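Local coordinates for fumarase E (Shigella flexneri 2a str. 2457T, PDB 3C8G), which probably catalyses the hydration of fumarate to malate as a homodimeric, all-helical member of the MtlR/FumE family, at residues L76-G81 with W86-I91. Residues are numbered along the deposited sequence; the frame is centred on the assembly and turned at random.
Sequences LIYALG and WLYADI
Tyr78 and Tyr88 meet face to face where a helical hairpin closes: helix 70-79 ends, the chain turns, and helix 85-103 sets off, with two phenol rings, one from each helix, stacked across the hairpin. The stack is an offset (parallel-displaced) one. The ring planes are only 6° from parallel, and the centroids lie 4.0 Å apart. Tyr88 CG sits over the middle of the Tyr78 ring, and Tyr78 CD2 sits in turn over the middle of the Tyr88 ring, the slide that avoids placing one pi cloud squarely on the other. In both residues CG stands anti to the backbone N (chi1 -155° in Tyr78, 173° in Tyr88), which swings each ring away from that N to lie against the other. Because the slide puts CG of Tyr88 over the ring centre, the adjoining CB also rests on the Tyr78 ring as a CH-pi contact, 4.0 Å from the centroid. The two side chains cross at about a right angle. Tyrosine suits both places because each flat ring offers a broad face to the other, the CA atoms of Tyr78 and Tyr88 being 7.0 Å apart. Leu74 and Arg75 of helix 70-79 also touch Tyr88, while the other subunit packs an apolar side chain on Tyr78 and an aromatic one on Tyr88, bringing the stacked pair into the dimer interface. Helix 70-79 closes in a Schellman motif with Gly81 as its C-prime residue; glycine, lacking a CB, easily takes the positive phi needed there. The closest approach of the rings is Tyr78 CE2 to Tyr88 CD1, at 3.6 Å.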
loop_
_atom_site.group_PDB
_atom_site.type_symbol
_atom_site.label_atom_id
_atom_site.label_comp_id
_atom_site.label_asym_id
_atom_site.label_seq_id
_atom_site.Cartn_x
_atom_site.Cartn_y
_atom_site.Cartn_z
ATOM N N LEU B 76 -0.161 -5.582 3.939
ATOM C CA LEU B 76 0.423 -4.394 4.589
ATOM C C LEU B 76 0.616 -4.641 6.089
ATOM O O LEU B 76 1.705 -4.442 6.617
ATOM C CB LEU B 76 -0.415 -3.126 4.345
ATOM C CG LEU B 76 0.270 -1.787 4.039
ATOM C CD1 LEU B 76 -0.418 -0.649 4.754
ATOM C CD2 LEU B 76 1.717 -1.758 4.383
ATOM N N ILE B 77 -0.436 -5.096 6.759
ATOM C CA ILE B 77 -0.387 -5.342 8.189
ATOM C C ILE B 77 0.672 -6.390 8.528
ATOM O O ILE B 77 1.424 -6.229 9.513
ATOM C CB ILE B 77 -1.737 -5.808 8.737
ATOM C CG1 ILE B 77 -2.868 -4.843 8.320
ATOM C CG2 ILE B 77 -1.647 -6.038 10.269
ATOM C CD1 ILE B 77 -4.255 -5.296 8.748
ATOM N N TYR B 78 0.728 -7.455 7.722
ATOM C CA TYR B 78 1.739 -8.503 7.882
ATOM C C TYR B 78 3.156 -7.892 7.708
ATOM O O TYR B 78 3.936 -7.866 8.641
ATOM C CB TYR B 78 1.433 -9.662 6.917
ATOM C CG TYR B 78 1.969 -11.040 7.322
ATOM C CD1 TYR B 78 1.957 -11.483 8.646
ATOM C CD2 TYR B 78 2.464 -11.914 6.355
ATOM C CE1 TYR B 78 2.478 -12.753 8.992
ATOM C CE2 TYR B 78 2.966 -13.172 6.690
ATOM C CZ TYR B 78 2.973 -13.589 7.994
ATOM O OH TYR B 78 3.475 -14.846 8.262
ATOM N N ALA B 79 3.428 -7.345 6.528
ATOM C CA ALA B 79 4.648 -6.588 6.200
ATOM C C ALA B 79 5.235 -5.686 7.303
ATOM O O ALA B 79 6.457 -5.618 7.491
ATOM C CB ALA B 79 4.384 -5.758 4.959
ATOM N N LEU B 80 4.363 -4.987 8.019
ATOM C CA LEU B 80 4.797 -4.135 9.111
ATOM C C LEU B 80 4.951 -4.907 10.426
ATOM O O LEU B 80 5.139 -4.302 11.490
ATOM C CB LEU B 80 3.849 -2.948 9.276
ATOM C CG LEU B 80 3.667 -2.056 8.048
ATOM C CD1 LEU B 80 2.423 -1.178 8.168
ATOM C CD2 LEU B 80 4.914 -1.235 7.792
ATOM N N GLY B 81 4.876 -6.239 10.340
ATOM C CA GLY B 81 5.050 -7.133 11.486
ATOM C C GLY B 81 3.995 -6.917 12.538
ATOM O O GLY B 81 4.288 -6.876 13.714
ATOM N N TRP B 86 -0.623 -17.120 12.093
ATOM C CA TRP B 86 -1.869 -17.874 12.131
ATOM C C TRP B 86 -3.062 -17.066 11.609
ATOM O O TRP B 86 -3.832 -17.573 10.798
ATOM C CB TRP B 86 -2.140 -18.495 13.520
ATOM C CG TRP B 86 -2.483 -17.539 14.667
ATOM C CD1 TRP B 86 -1.612 -17.059 15.625
ATOM C CD2 TRP B 86 -3.791 -17.018 15.022
ATOM N NE1 TRP B 86 -2.295 -16.257 16.526
ATOM C CE2 TRP B 86 -3.623 -16.210 16.179
ATOM C CE3 TRP B 86 -5.083 -17.145 14.462
ATOM C CZ2 TRP B 86 -4.691 -15.537 16.791
ATOM C CZ3 TRP B 86 -6.155 -16.458 15.070
ATOM C CH2 TRP B 86 -5.945 -15.673 16.230
ATOM N N LEU B 87 -3.164 -15.803 12.044
ATOM C CA LEU B 87 -4.282 -14.917 11.701
ATOM C C LEU B 87 -4.196 -14.458 10.259
ATOM O O LEU B 87 -5.201 -14.356 9.569
ATOM C CB LEU B 87 -4.297 -13.708 12.633
ATOM C CG LEU B 87 -5.506 -12.786 12.506
ATOM C CD1 LEU B 87 -6.776 -13.554 12.829
ATOM C CD2 LEU B 87 -5.345 -11.624 13.456
ATOM N N TYR B 88 -2.979 -14.183 9.811
ATOM C CA TYR B 88 -2.771 -13.847 8.419
ATOM C C TYR B 88 -3.126 -15.033 7.507
ATOM O O TYR B 88 -3.771 -14.849 6.457
ATOM C CB TYR B 88 -1.346 -13.375 8.184
ATOM C CG TYR B 88 -1.038 -13.177 6.745
ATOM C CD1 TYR B 88 -0.436 -14.179 6.007
ATOM C CD2 TYR B 88 -1.370 -11.992 6.108
ATOM C CE1 TYR B 88 -0.166 -13.999 4.663
ATOM C CE2 TYR B 88 -1.103 -11.796 4.788
ATOM C CZ TYR B 88 -0.496 -12.805 4.061
ATOM O OH TYR B 88 -0.216 -12.608 2.718
ATOM N N ALA B 89 -2.704 -16.237 7.896
ATOM C CA ALA B 89 -3.130 -17.463 7.202
ATOM C C ALA B 89 -4.665 -17.548 7.142
ATOM O O ALA B 89 -5.259 -17.733 6.076
ATOM C CB ALA B 89 -2.543 -18.698 7.879
ATOM N N ASP B 90 -5.307 -17.361 8.281
ATOM C CA ASP B 90 -6.735 -17.566 8.337
ATOM C C ASP B 90 -7.458 -16.610 7.389
ATOM O O ASP B 90 -8.267 -17.045 6.550
ATOM C CB ASP B 90 -7.270 -17.434 9.771
ATOM C CG ASP B 90 -7.005 -18.671 10.633
ATOM O OD1 ASP B 90 -6.217 -19.576 10.203
ATOM O OD2 ASP B 90 -7.591 -18.715 11.761
ATOM N N ILE B 91 -7.154 -15.317 7.513
ATOM C CA ILE B 91 -7.917 -14.307 6.786
ATOM C C ILE B 91 -7.610 -14.427 5.313
ATOM O O ILE B 91 -8.494 -14.337 4.481
ATOM C CB ILE B 91 -7.621 -12.897 7.261
ATOM C CG1 ILE B 91 -7.889 -12.791 8.760
ATOM C CG2 ILE B 91 -8.489 -11.938 6.494
ATOM C CD1 ILE B 91 -7.666 -11.412 9.345
#